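Local coordinates for glycosylation Associate Protein 1 (Streptococcus agalactiae serotype V, PDB 6OYC) that is an accessory Sec system protein with a GT-B-like fold, and probably works within the Gap123 complex in glycosylation and secretion of adhesins, at residues T34-K39 with V298-F303; F41-K46 with D500-Q505; A277-R282 with E508-S513. One frame throughout, in Å; residues are numbered along the deposited sequence.

Contact 1: residues T34-K39 with V298-F303; sequences TINQMK and VHVSPF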
ATOM      1  N   THR A  34       2.589  -2.966   9.355  1.00 34.62           N
ATOM      2  CA  THR A  34       1.686  -3.985   9.876  1.00 30.07           C
ATOM      3  C   THR A  34       1.757  -5.258   9.048  1.00 35.25           C
ATOM      4  O   THR A  34       1.794  -6.364   9.603  1.00 38.14           O
ATOM      5  CB  THR A  34       0.256  -3.460   9.913  1.00 34.80           C
ATOM      6  OG1 THR A  34       0.208  -2.257  10.683  1.00 34.69           O
ATOM      7  CG2 THR A  34      -0.690  -4.511  10.526  1.00 35.22           C
ATOM      8  N   ILE A  35       1.762  -5.127   7.716  1.00 36.84           N
ATOM      9  CA  ILE A  35       1.888  -6.305   6.857  1.00 36.22           C
ATOM     10  C   ILE A  35       3.183  -7.035   7.172  1.00 36.12           C
ATOM     11  O   ILE A  35       3.209  -8.254   7.383  1.00 35.85           O
ATOM     12  CB  ILE A  35       1.839  -5.905   5.369  1.00 33.06           C
ATOM     13  CG1 ILE A  35       0.562  -5.117   5.029  1.00 31.13           C
ATOM     14  CG2 ILE A  35       2.091  -7.141   4.484  1.00 27.67           C
ATOM     15  CD1 ILE A  35      -0.662  -5.951   4.965  1.00 34.75           C
ATOM     16  N   ASN A  36       4.281  -6.289   7.192  1.00 34.18           N
ATOM     17  CA  ASN A  36       5.579  -6.891   7.435  1.00 36.39           C
ATOM     18  C   ASN A  36       5.604  -7.616   8.777  1.00 39.99           C
ATOM     19  O   ASN A  36       6.088  -8.751   8.869  1.00 40.86           O
ATOM     20  CB  ASN A  36       6.644  -5.801   7.362  1.00 35.25           C
ATOM     21  CG  ASN A  36       7.954  -6.249   7.922  1.00 41.90           C
ATOM     22  OD1 ASN A  36       8.174  -6.197   9.137  1.00 43.63           O
ATOM     23  ND2 ASN A  36       8.832  -6.728   7.045  1.00 37.38           N
ATOM     24  N   GLN A  37       5.038  -6.990   9.819  1.00 39.25           N
ATOM     25  CA  GLN A  37       5.106  -7.564  11.158  1.00 40.42           C
ATOM     26  C   GLN A  37       4.167  -8.749  11.309  1.00 40.00           C
ATOM     27  O   GLN A  37       4.504  -9.727  11.984  1.00 41.86           O
ATOM     28  CB  GLN A  37       4.798  -6.493  12.210  1.00 33.76           C
ATOM     29  CG  GLN A  37       5.937  -5.492  12.339  1.00 34.84           C
ATOM     30  CD  GLN A  37       5.514  -4.149  12.889  1.00 33.86           C
ATOM     31  OE1 GLN A  37       4.470  -4.025  13.538  1.00 31.48           O
ATOM     32  NE2 GLN A  37       6.336  -3.131  12.647  1.00 31.75           N
ATOM     33  N   MET A  38       2.979  -8.689  10.710  1.00 35.86           N
ATOM     34  CA  MET A  38       2.097  -9.840  10.869  1.00 40.41           C
ATOM     35  C   MET A  38       2.631 -11.063  10.142  1.00 42.83           C
ATOM     36  O   MET A  38       2.435 -12.191  10.609  1.00 43.31           O
ATOM     37  CB  MET A  38       0.700  -9.533  10.369  1.00 38.47           C
ATOM     38  CG  MET A  38      -0.245 -10.694  10.623  1.00 50.68           C
ATOM     39  SD  MET A  38      -1.895 -10.081  10.939  1.00 60.31           S
ATOM     40  CE  MET A  38      -1.687  -8.499  10.135  1.00 38.26           C
ATOM     41  N   LYS A  39       3.296 -10.858   9.001  1.00 40.92           N
ATOM     42  CA  LYS A  39       3.892 -11.970   8.276  1.00 44.49           C
ATOM     43  C   LYS A  39       4.939 -12.672   9.129  1.00 44.68           C
ATOM     44  O   LYS A  39       4.949 -13.902   9.222  1.00 45.49           O
ATOM     45  CB  LYS A  39       4.510 -11.479   6.962  1.00 44.12           C
ATOM     46  CG  LYS A  39       3.510 -11.167   5.843  1.00 44.86           C
ATOM     47  CD  LYS A  39       3.334 -12.344   4.868  1.00 47.31           C
ATOM     48  CE  LYS A  39       2.470 -13.439   5.477  1.00 47.99           C
ATOM     49  NZ  LYS A  39       1.820 -14.350   4.496  1.00 43.26           N
ATOM     50  N   VAL A 298      13.501  -1.454  18.868  1.00 40.29           N
ATOM     51  CA  VAL A 298      14.006  -2.536  18.035  1.00 42.37           C
ATOM     52  C   VAL A 298      13.840  -2.160  16.565  1.00 46.87           C
ATOM     53  O   VAL A 298      12.741  -1.795  16.122  1.00 41.10           O
ATOM     54  CB  VAL A 298      13.311  -3.872  18.335  1.00 44.65           C
ATOM     55  CG1 VAL A 298      13.850  -4.951  17.366  1.00 45.46           C
ATOM     56  CG2 VAL A 298      13.533  -4.278  19.785  1.00 40.03           C
ATOM     57  N   HIS A 299      14.932  -2.267  15.808  1.00 45.72           N
ATOM     58  CA  HIS A 299      14.922  -1.941  14.391  1.00 43.14           C
ATOM     59  C   HIS A 299      14.417  -3.143  13.606  1.00 41.67           C
ATOM     60  O   HIS A 299      14.918  -4.262  13.770  1.00 41.60           O
ATOM     61  CB  HIS A 299      16.325  -1.526  13.938  1.00 42.12           C
ATOM     62  CG  HIS A 299      16.507  -1.471  12.451  1.00 47.42           C
ATOM     63  ND1 HIS A 299      15.828  -0.577  11.645  1.00 47.30           N
ATOM     64  CD2 HIS A 299      17.317  -2.178  11.627  1.00 44.98           C
ATOM     65  CE1 HIS A 299      16.202  -0.750  10.389  1.00 42.57           C
ATOM     66  NE2 HIS A 299      17.105  -1.713  10.352  1.00 42.61           N
ATOM     67  N   VAL A 300      13.396  -2.922  12.781  1.00 38.33           N
ATOM     68  CA  VAL A 300      12.804  -3.975  11.962  1.00 40.05           C
ATOM     69  C   VAL A 300      12.791  -3.471  10.526  1.00 39.26           C
ATOM     70  O   VAL A 300      11.969  -2.618  10.174  1.00 38.84           O
ATOM     71  CB  VAL A 300      11.391  -4.360  12.435  1.00 42.46           C
ATOM     72  CG1 VAL A 300      10.697  -5.273  11.422  1.00 35.92           C
ATOM     73  CG2 VAL A 300      11.432  -5.037  13.824  1.00 41.47           C
ATOM     74  N   SER A 301      13.702  -3.981   9.700  1.00 37.25           N
ATOM     75  CA  SER A 301      13.701  -3.558   8.305  1.00 41.18           C
ATOM     76  C   SER A 301      12.484  -4.146   7.589  1.00 39.56           C
ATOM     77  O   SER A 301      12.094  -5.293   7.844  1.00 40.92           O
ATOM     78  CB  SER A 301      14.995  -3.955   7.591  1.00 43.92           C
ATOM     79  OG  SER A 301      15.506  -5.177   8.076  1.00 55.47           O
ATOM     80  N   PRO A 302      11.851  -3.387   6.718  1.00 38.71           N
ATOM     81  CA  PRO A 302      10.518  -3.755   6.193  1.00 38.87           C
ATOM     82  C   PRO A 302      10.548  -4.663   4.964  1.00 40.09           C
ATOM     83  O   PRO A 302      10.068  -4.291   3.896  1.00 46.99           O
ATOM     84  CB  PRO A 302       9.913  -2.383   5.868  1.00 39.65           C
ATOM     85  CG  PRO A 302      11.098  -1.509   5.537  1.00 37.13           C
ATOM     86  CD  PRO A 302      12.223  -1.990   6.414  1.00 38.79           C
ATOM     87  N   PHE A 303      11.054  -5.888   5.132  1.00 36.83           N
ATOM     88  CA  PHE A 303      11.055  -6.878   4.056  1.00 38.40           C
ATOM     89  C   PHE A 303       9.647  -7.232   3.593  1.00 37.57           C
ATOM     90  O   PHE A 303       8.722  -7.369   4.403  1.00 45.19           O
ATOM     91  CB  PHE A 303      11.745  -8.165   4.508  1.00 40.08           C
ATOM     92  CG  PHE A 303      13.189  -8.000   4.828  1.00 43.44           C
ATOM     93  CD1 PHE A 303      14.125  -7.843   3.811  1.00 46.90           C
ATOM     94  CD2 PHE A 303      13.627  -8.024   6.154  1.00 48.76           C
ATOM     95  CE1 PHE A 303      15.477  -7.693   4.112  1.00 51.47           C
ATOM     96  CE2 PHE A 303      14.966  -7.886   6.463  1.00 48.01           C
ATOM     97  CZ  PHE A 303      15.898  -7.721   5.439  1.00 51.94           C
TER
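The side-chain amide of Asn36 donates a hydrogen bond from ND2 to the carbonyl oxygen of Phe303, 2.7 Å away. The bond is moderately bent at the hydrogen (154°) but well placed at both ends: ND2 lies on a lone pair of Phe303 O, in the carbonyl plane, and the acceptor lies close to the plane of the Asn36 amide. Asn36 reaches outward from its helix with CG anti to the backbone N (chi1 166°), which carries the amide across to the loop. The same ND2 sits 3.0 Å from Phe303 N, but both are donors and no bond joins them; Phe303 N is instead turned back onto Ser301 O (3.0 Å), closing an inverse gamma turn centred on Pro302. The Phe303 carbonyl that Asn36 uses follows directly on this turn. At the other end of the amide, Asn36 OD1 rests on a methyl group, 3.5 Å from Val300 CG1. These residues lie on the N-terminal Rossmann-like domain of a GT-B architecture. Helix 33-43 follows the first strand of its parallel sheet, and residues 300-303 leave the sheet's edge strand 297-299 on the way to the second domain. Val300 also packs on Leu506 and Ile510 of helix 505-512, while the Phe303 side chain leads away from Asn36 toward Lys497 and Ile498 of helix 484-502 and Ile443 of helix 436-445. The main-chain oxygen of Asn36 accepts a hydrogen bond from Tyr501 OH.

Contact 2: residues F41-K46 with D500-Q505; sequences FDYAGK and DYTGGQ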
ATOM      1  N   PHE A  41       5.367 -12.574  12.434  1.00 41.63           N
ATOM      2  CA  PHE A  41       4.756 -13.280  13.551  1.00 42.77           C
ATOM      3  C   PHE A  41       4.121 -14.580  13.082  1.00 45.03           C
ATOM      4  O   PHE A  41       4.129 -15.570  13.820  1.00 45.51           O
ATOM      5  CB  PHE A  41       3.736 -12.391  14.264  1.00 40.78           C
ATOM      6  CG  PHE A  41       4.358 -11.475  15.270  1.00 40.86           C
ATOM      7  CD1 PHE A  41       5.229 -10.484  14.865  1.00 39.14           C
ATOM      8  CD2 PHE A  41       4.121 -11.640  16.626  1.00 39.51           C
ATOM      9  CE1 PHE A  41       5.832  -9.656  15.785  1.00 42.05           C
ATOM     10  CE2 PHE A  41       4.725 -10.813  17.558  1.00 36.91           C
ATOM     11  CZ  PHE A  41       5.572  -9.813  17.142  1.00 35.76           C
ATOM     12  N   ASP A  42       3.592 -14.595  11.852  1.00 44.20           N
ATOM     13  CA  ASP A  42       3.053 -15.819  11.262  1.00 48.63           C
ATOM     14  C   ASP A  42       4.157 -16.843  11.021  1.00 48.48           C
ATOM     15  O   ASP A  42       4.049 -18.000  11.447  1.00 48.85           O
ATOM     16  CB  ASP A  42       2.341 -15.502   9.940  1.00 50.56           C
ATOM     17  CG  ASP A  42       0.912 -15.017  10.141  1.00 52.30           C
ATOM     18  OD1 ASP A  42       0.512 -14.834  11.311  1.00 52.88           O
ATOM     19  OD2 ASP A  42       0.191 -14.827   9.133  1.00 52.23           O
ATOM     20  N   TYR A  43       5.211 -16.438  10.303  1.00 48.74           N
ATOM     21  CA  TYR A  43       6.396 -17.271  10.133  1.00 50.12           C
ATOM     22  C   TYR A  43       6.898 -17.792  11.470  1.00 54.97           C
ATOM     23  O   TYR A  43       7.443 -18.902  11.541  1.00 57.14           O
ATOM     24  CB  TYR A  43       7.520 -16.474   9.460  1.00 47.61           C
ATOM     25  CG  TYR A  43       7.276 -16.095   8.016  1.00 51.75           C
ATOM     26  CD1 TYR A  43       6.467 -16.875   7.196  1.00 58.29           C
ATOM     27  CD2 TYR A  43       7.867 -14.963   7.468  1.00 49.12           C
ATOM     28  CE1 TYR A  43       6.250 -16.532   5.868  1.00 60.62           C
ATOM     29  CE2 TYR A  43       7.646 -14.605   6.153  1.00 49.20           C
ATOM     30  CZ  TYR A  43       6.844 -15.396   5.356  1.00 57.18           C
ATOM     31  OH  TYR A  43       6.632 -15.060   4.045  1.00 59.60           O
ATOM     32  N   ALA A  44       6.741 -16.998  12.533  1.00 47.34           N
ATOM     33  CA  ALA A  44       7.220 -17.366  13.853  1.00 46.52           C
ATOM     34  C   ALA A  44       6.216 -18.211  14.610  1.00 47.41           C
ATOM     35  O   ALA A  44       6.497 -18.607  15.745  1.00 45.23           O
ATOM     36  CB  ALA A  44       7.560 -16.116  14.667  1.00 45.42           C
ATOM     37  N   GLY A  45       5.053 -18.482  14.022  1.00 46.29           N
ATOM     38  CA  GLY A  45       4.071 -19.326  14.675  1.00 45.28           C
ATOM     39  C   GLY A  45       3.284 -18.686  15.798  1.00 45.74           C
ATOM     40  O   GLY A  45       2.634 -19.409  16.558  1.00 50.84           O
ATOM     41  N   LYS A  46       3.294 -17.361  15.923  1.00 46.28           N
ATOM     42  CA  LYS A  46       2.513 -16.707  16.967  1.00 45.91           C
ATOM     43  C   LYS A  46       1.039 -16.622  16.590  1.00 45.94           C
ATOM     44  O   LYS A  46       0.673 -16.522  15.416  1.00 47.70           O
ATOM     45  CB  LYS A  46       3.055 -15.305  17.245  1.00 45.41           C
ATOM     46  CG  LYS A  46       4.541 -15.289  17.589  1.00 48.09           C
ATOM     47  CD  LYS A  46       4.876 -16.432  18.536  1.00 42.89           C
ATOM     48  CE  LYS A  46       5.926 -16.031  19.539  1.00 49.29           C
ATOM     49  NZ  LYS A  46       7.244 -16.634  19.259  1.00 49.06           N
ATOM     50  N   ASP A 500      16.955 -13.261   9.248  1.00 61.15           N
ATOM     51  CA  ASP A 500      16.658 -12.719  10.568  1.00 67.13           C
ATOM     52  C   ASP A 500      15.166 -12.471  10.733  1.00 64.78           C
ATOM     53  O   ASP A 500      14.673 -12.388  11.863  1.00 59.78           O
ATOM     54  CB  ASP A 500      17.436 -11.421  10.806  1.00 70.84           C
ATOM     55  CG  ASP A 500      18.904 -11.546  10.443  1.00 77.08           C
ATOM     56  OD1 ASP A 500      19.510 -10.530  10.029  1.00 81.40           O
ATOM     57  OD2 ASP A 500      19.455 -12.664  10.570  1.00 80.99           O
ATOM     58  N   TYR A 501      14.448 -12.389   9.613  1.00 65.38           N
ATOM     59  CA  TYR A 501      13.030 -12.095   9.494  1.00 56.50           C
ATOM     60  C   TYR A 501      12.177 -13.344   9.287  1.00 53.62           C
ATOM     61  O   TYR A 501      11.086 -13.436   9.846  1.00 54.16           O
ATOM     62  CB  TYR A 501      12.841 -11.117   8.324  1.00 58.06           C
ATOM     63  CG  TYR A 501      11.425 -10.835   7.896  1.00 55.28           C
ATOM     64  CD1 TYR A 501      10.820 -11.564   6.876  1.00 48.13           C
ATOM     65  CD2 TYR A 501      10.705  -9.812   8.487  1.00 53.34           C
ATOM     66  CE1 TYR A 501       9.525 -11.289   6.481  1.00 44.61           C
ATOM     67  CE2 TYR A 501       9.409  -9.533   8.104  1.00 50.57           C
ATOM     68  CZ  TYR A 501       8.830 -10.264   7.094  1.00 47.01           C
ATOM     69  OH  TYR A 501       7.548  -9.958   6.722  1.00 45.77           O
ATOM     70  N   THR A 502      12.637 -14.312   8.488  1.00 59.91           N
ATOM     71  CA  THR A 502      11.894 -15.565   8.352  1.00 58.45           C
ATOM     72  C   THR A 502      12.168 -16.535   9.496  1.00 57.82           C
ATOM     73  O   THR A 502      11.318 -17.379   9.797  1.00 56.78           O
ATOM     74  CB  THR A 502      12.227 -16.267   7.036  1.00 51.60           C
ATOM     75  OG1 THR A 502      13.611 -16.071   6.723  1.00 65.32           O
ATOM     76  CG2 THR A 502      11.364 -15.730   5.917  1.00 57.32           C
ATOM     77  N   GLY A 503      13.330 -16.443  10.126  1.00 54.44           N
ATOM     78  CA  GLY A 503      13.783 -17.416  11.088  1.00 55.94           C
ATOM     79  C   GLY A 503      13.242 -17.261  12.482  1.00 58.30           C
ATOM     80  O   GLY A 503      13.456 -18.153  13.305  1.00 49.64           O
ATOM     81  N   GLY A 504      12.554 -16.157  12.776  1.00 55.52           N
ATOM     82  CA  GLY A 504      11.915 -15.961  14.057  1.00 48.00           C
ATOM     83  C   GLY A 504      12.747 -15.245  15.093  1.00 51.00           C
ATOM     84  O   GLY A 504      12.211 -14.876  16.146  1.00 52.58           O
ATOM     85  N   GLN A 505      14.030 -15.016  14.828  1.00 55.68           N
ATOM     86  CA  GLN A 505      14.893 -14.429  15.847  1.00 59.58           C
ATOM     87  C   GLN A 505      14.530 -12.975  16.117  1.00 52.45           C
ATOM     88  O   GLN A 505      14.580 -12.521  17.262  1.00 56.04           O
ATOM     89  CB  GLN A 505      16.355 -14.554  15.432  1.00 63.54           C
ATOM     90  CG  GLN A 505      16.853 -15.986  15.419  1.00 70.28           C
ATOM     91  CD  GLN A 505      16.722 -16.631  14.056  1.00 73.20           C
ATOM     92  OE1 GLN A 505      15.977 -16.149  13.191  1.00 73.36           O
ATOM     93  NE2 GLN A 505      17.431 -17.743  13.859  1.00 76.82           N
TER
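The end of helix 33-43 meets the junction of helices 484-502 and 505-512, the CA atoms of Ala44 and Gly504 lying 4.9 Å apart and those of Tyr43 and Thr502 6.0 Å apart, with no hydrogen bond between the segments. Helix 33-43 closes in a Schellman motif: Gly45 has positive phi (76°), Gly45 N donates to Asp42 O, and Lys46 N reaches back 2.9 Å to Phe41 O. Across the contact, beside Ala44, Gly504 also has positive phi and occupies the N-cap of helix 505-512, marking the break between this helix and helix 484-502. The C-terminal helices of a GT-B fold commonly return to cover the N-terminal domain, and the meeting of residues 500-505 with the end of helix 33-43 is consistent with that arrangement. At the centre, Ala44 CB packs against the bare backbone of Gly504, 4.4 Å from its CA. The same alanine also touches Val507 of helix 505-512. Tyr43 supplies most of the remaining contact. Its ring stands with CG anti to the carbonyl carbon (chi1 -68°), bringing the CD2-CE2 side to the neighbouring helix. The methyl CG2 of Thr502 approaches this side obliquely, 3.9 Å from Tyr43 CE2. Tyr501 makes an apolar approach at the edge of the Tyr43 ring, near its plane. Both phenols are engaged beyond the pair: Tyr43 OH hydrogen-bonds Thr305 OG1, and Tyr501 OH hydrogen-bonds Asn36 O. The tightest approach between the tyrosines is the 3.8 Å separation of Tyr43 CE2 and Tyr501 CE1.

Contact 3: residues A277-R282 with E508-S513; sequences AIICDR and ERIINS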
ATOM      1  N   ALA A 277       7.627  -1.789  24.287  1.00 37.32           N
ATOM      2  CA  ALA A 277       8.711  -1.746  23.307  1.00 37.67           C
ATOM      3  C   ALA A 277       8.266  -0.921  22.106  1.00 37.71           C
ATOM      4  O   ALA A 277       7.068  -0.740  21.859  1.00 34.54           O
ATOM      5  CB  ALA A 277       9.143  -3.148  22.857  1.00 36.91           C
ATOM      6  N   ILE A 278       9.252  -0.409  21.366  1.00 36.94           N
ATOM      7  CA  ILE A 278       9.008   0.366  20.159  1.00 33.73           C
ATOM      8  C   ILE A 278       9.735  -0.306  19.005  1.00 38.30           C
ATOM      9  O   ILE A 278      10.893  -0.710  19.149  1.00 41.48           O
ATOM     10  CB  ILE A 278       9.452   1.830  20.315  1.00 35.75           C
ATOM     11  CG1 ILE A 278       8.653   2.506  21.436  1.00 36.81           C
ATOM     12  CG2 ILE A 278       9.257   2.581  19.015  1.00 30.48           C
ATOM     13  CD1 ILE A 278       9.339   3.691  22.041  1.00 36.48           C
ATOM     14  N   ILE A 279       9.039  -0.452  17.881  1.00 35.64           N
ATOM     15  CA  ILE A 279       9.604  -0.925  16.621  1.00 38.09           C
ATOM     16  C   ILE A 279       9.676   0.247  15.655  1.00 39.28           C
ATOM     17  O   ILE A 279       8.726   1.040  15.567  1.00 38.85           O
ATOM     18  CB  ILE A 279       8.747  -2.034  15.980  1.00 36.50           C
ATOM     19  CG1 ILE A 279       8.674  -3.284  16.842  1.00 36.83           C
ATOM     20  CG2 ILE A 279       9.284  -2.376  14.581  1.00 39.67           C
ATOM     21  CD1 ILE A 279       7.543  -4.200  16.406  1.00 36.65           C
ATOM     22  N   CYS A 280      10.764   0.339  14.892  1.00 33.60           N
ATOM     23  CA  CYS A 280      10.672   1.172  13.700  1.00 40.82           C
ATOM     24  C   CYS A 280      11.500   0.593  12.566  1.00 38.48           C
ATOM     25  O   CYS A 280      12.365  -0.271  12.757  1.00 40.11           O
ATOM     26  CB  CYS A 280      11.079   2.625  13.957  1.00 42.66           C
ATOM     27  SG  CYS A 280      12.609   2.751  14.768  1.00 60.13           S
ATOM     28  N   ASP A 281      11.196   1.083  11.370  1.00 37.38           N
ATOM     29  CA  ASP A 281      11.861   0.650  10.153  1.00 38.75           C
ATOM     30  C   ASP A 281      13.182   1.373   9.902  1.00 41.44           C
ATOM     31  O   ASP A 281      13.932   0.963   9.011  1.00 43.87           O
ATOM     32  CB  ASP A 281      10.924   0.850   8.951  1.00 34.29           C
ATOM     33  CG  ASP A 281      10.547   2.306   8.730  1.00 37.38           C
ATOM     34  OD1 ASP A 281      10.217   3.008   9.706  1.00 39.67           O
ATOM     35  OD2 ASP A 281      10.591   2.770   7.572  1.00 40.84           O
ATOM     36  N   ARG A 282      13.506   2.423  10.644  1.00 40.01           N
ATOM     37  CA  ARG A 282      14.687   3.198  10.290  1.00 46.58           C
ATOM     38  C   ARG A 282      15.645   3.330  11.467  1.00 44.66           C
ATOM     39  O   ARG A 282      15.224   3.494  12.620  1.00 39.57           O
ATOM     40  CB  ARG A 282      14.288   4.571   9.758  1.00 43.13           C
ATOM     41  CG  ARG A 282      13.772   4.516   8.316  1.00 39.95           C
ATOM     42  CD  ARG A 282      13.642   5.908   7.769  1.00 42.89           C
ATOM     43  NE  ARG A 282      14.939   6.568   7.783  1.00 47.69           N
ATOM     44  CZ  ARG A 282      15.723   6.662   6.717  1.00 45.89           C
ATOM     45  NH1 ARG A 282      15.306   6.157   5.567  1.00 41.95           N
ATOM     46  NH2 ARG A 282      16.907   7.256   6.804  1.00 44.20           N
ATOM     47  N   GLU A 508      11.428 -12.963  18.353  1.00 52.94           N
ATOM     48  CA  GLU A 508      11.789 -13.301  19.722  1.00 53.05           C
ATOM     49  C   GLU A 508      12.537 -12.159  20.400  1.00 52.50           C
ATOM     50  O   GLU A 508      12.344 -11.911  21.593  1.00 53.75           O
ATOM     51  CB  GLU A 508      12.621 -14.580  19.730  1.00 57.75           C
ATOM     52  CG  GLU A 508      12.510 -15.358  21.020  1.00 65.47           C
ATOM     53  CD  GLU A 508      11.139 -15.986  21.201  1.00 69.53           C
ATOM     54  OE1 GLU A 508      10.364 -16.042  20.211  1.00 63.77           O
ATOM     55  OE2 GLU A 508      10.842 -16.424  22.338  1.00 71.49           O
ATOM     56  N   ARG A 509      13.386 -11.445  19.659  1.00 54.04           N
ATOM     57  CA  ARG A 509      14.061 -10.276  20.224  1.00 61.22           C
ATOM     58  C   ARG A 509      13.054  -9.202  20.621  1.00 53.20           C
ATOM     59  O   ARG A 509      13.138  -8.633  21.715  1.00 53.05           O
ATOM     60  CB  ARG A 509      15.080  -9.722  19.225  1.00 63.57           C
ATOM     61  CG  ARG A 509      15.789  -8.444  19.681  1.00 70.34           C
ATOM     62  CD  ARG A 509      17.031  -8.173  18.832  1.00 83.80           C
ATOM     63  NE  ARG A 509      17.980  -9.279  18.923  1.00135.30           N
ATOM     64  CZ  ARG A 509      18.233 -10.137  17.938  1.00117.63           C
ATOM     65  NH1 ARG A 509      17.616 -10.015  16.767  1.00 88.81           N
ATOM     66  NH2 ARG A 509      19.108 -11.117  18.125  1.00142.64           N
ATOM     67  N   ILE A 510      12.101  -8.907  19.732  1.00 51.94           N
ATOM     68  CA  ILE A 510      11.032  -7.962  20.049  1.00 50.99           C
ATOM     69  C   ILE A 510      10.290  -8.418  21.293  1.00 47.26           C
ATOM     70  O   ILE A 510      10.088  -7.646  22.237  1.00 47.46           O
ATOM     71  CB  ILE A 510      10.070  -7.810  18.852  1.00 45.61           C
ATOM     72  CG1 ILE A 510      10.783  -7.178  17.662  1.00 44.97           C
ATOM     73  CG2 ILE A 510       8.854  -6.974  19.228  1.00 40.54           C
ATOM     74  CD1 ILE A 510      10.024  -7.348  16.367  1.00 44.25           C
ATOM     75  N   ILE A 511       9.915  -9.696  21.325  1.00 47.90           N
ATOM     76  CA  ILE A 511       9.034 -10.209  22.371  1.00 49.63           C
ATOM     77  C   ILE A 511       9.713 -10.174  23.733  1.00 51.82           C
ATOM     78  O   ILE A 511       9.089  -9.824  24.742  1.00 52.14           O
ATOM     79  CB  ILE A 511       8.577 -11.633  22.025  1.00 53.60           C
ATOM     80  CG1 ILE A 511       7.498 -11.594  20.950  1.00 52.65           C
ATOM     81  CG2 ILE A 511       8.035 -12.336  23.254  1.00 56.19           C
ATOM     82  CD1 ILE A 511       7.163 -12.956  20.447  1.00 55.70           C
ATOM     83  N   ASN A 512      10.981 -10.580  23.797  1.00 51.76           N
ATOM     84  CA  ASN A 512      11.686 -10.682  25.073  1.00 51.83           C
ATOM     85  C   ASN A 512      12.378  -9.391  25.475  1.00 49.61           C
ATOM     86  O   ASN A 512      13.034  -9.361  26.518  1.00 49.39           O
ATOM     87  CB  ASN A 512      12.712 -11.829  25.043  1.00 51.66           C
ATOM     88  CG  ASN A 512      12.057 -13.205  24.889  1.00 62.37           C
ATOM     89  OD1 ASN A 512      12.522 -14.046  24.113  1.00 66.98           O
ATOM     90  ND2 ASN A 512      10.966 -13.432  25.621  1.00 57.95           N
ATOM     91  N   SER A 513      12.266  -8.330  24.672  1.00 48.09           N
ATOM     92  CA  SER A 513      12.788  -7.040  25.107  1.00 48.96           C
ATOM     93  C   SER A 513      12.004  -6.487  26.292  1.00 47.23           C
ATOM     94  O   SER A 513      12.449  -5.533  26.940  1.00 46.28           O
ATOM     95  CB  SER A 513      12.766  -6.051  23.939  1.00 45.24           C
ATOM     96  OG  SER A 513      11.431  -5.749  23.589  1.00 51.07           O
TER
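Ile279 and Ile510 meet through their terminal methyls, with Ile279 CD1 4.0 Å from Ile510 CD1 and 4.2 Å from Ile510 CG2. The two side chains cross at about a right angle. Each has CG1 anti to its carbonyl carbon and CD1 extended (chi2 164° in both), so the delta methyls reach over the gap between strand and helix. Nearer the start of the strand, Ala277 CB abuts Ser513 OG at 3.5 Å. That hydroxyl is already engaged within its own segment: Ser513 OG donates to Ile510 O over 2.7 Å, the donor tilted 26° from the carbonyl plane. The bond folds the serine back toward Ile510 and ties it to the residue that carries the isoleucine contact. Farther out, Ile252 of the adjoining strand 250-255 touches both isoleucines, and so does Val300, just past strand 297-299. Strand 277-280 is held in the parallel Rossmann-like sheet by backbone bonds to Leu253 and Val255 on one side and to Pro296 and Val298 on the other. With no hydrogen bond crossing from strand to helix, the attachment of helix 505-512 here rests on dispersion and the burial of aliphatic surface.

In the fold
Contacts 1 and 3 are buried, whereas contact 2 lies at the surface. Contacts 1 and 2 share helix 33-43, one along its length and the other at its end, and the Tyr501 hydroxyl joins them. Contacts 1 and 3 use neighbouring strands of the parallel sheet, 297-299 and 277-280, tied by main-chain hydrogen bonds. The successive C-terminal helices 484-502 and 505-512 connect contacts 2 and 3, where Lys46 and Glu508 form a long, weak ion pair. Chemistry varies with place: a buried amide–carbonyl bond in contact 1, aliphatic packing over the sheet in contact 3, and a tyrosine edge and a threonine methyl beside glycines at helix ends in contact 2.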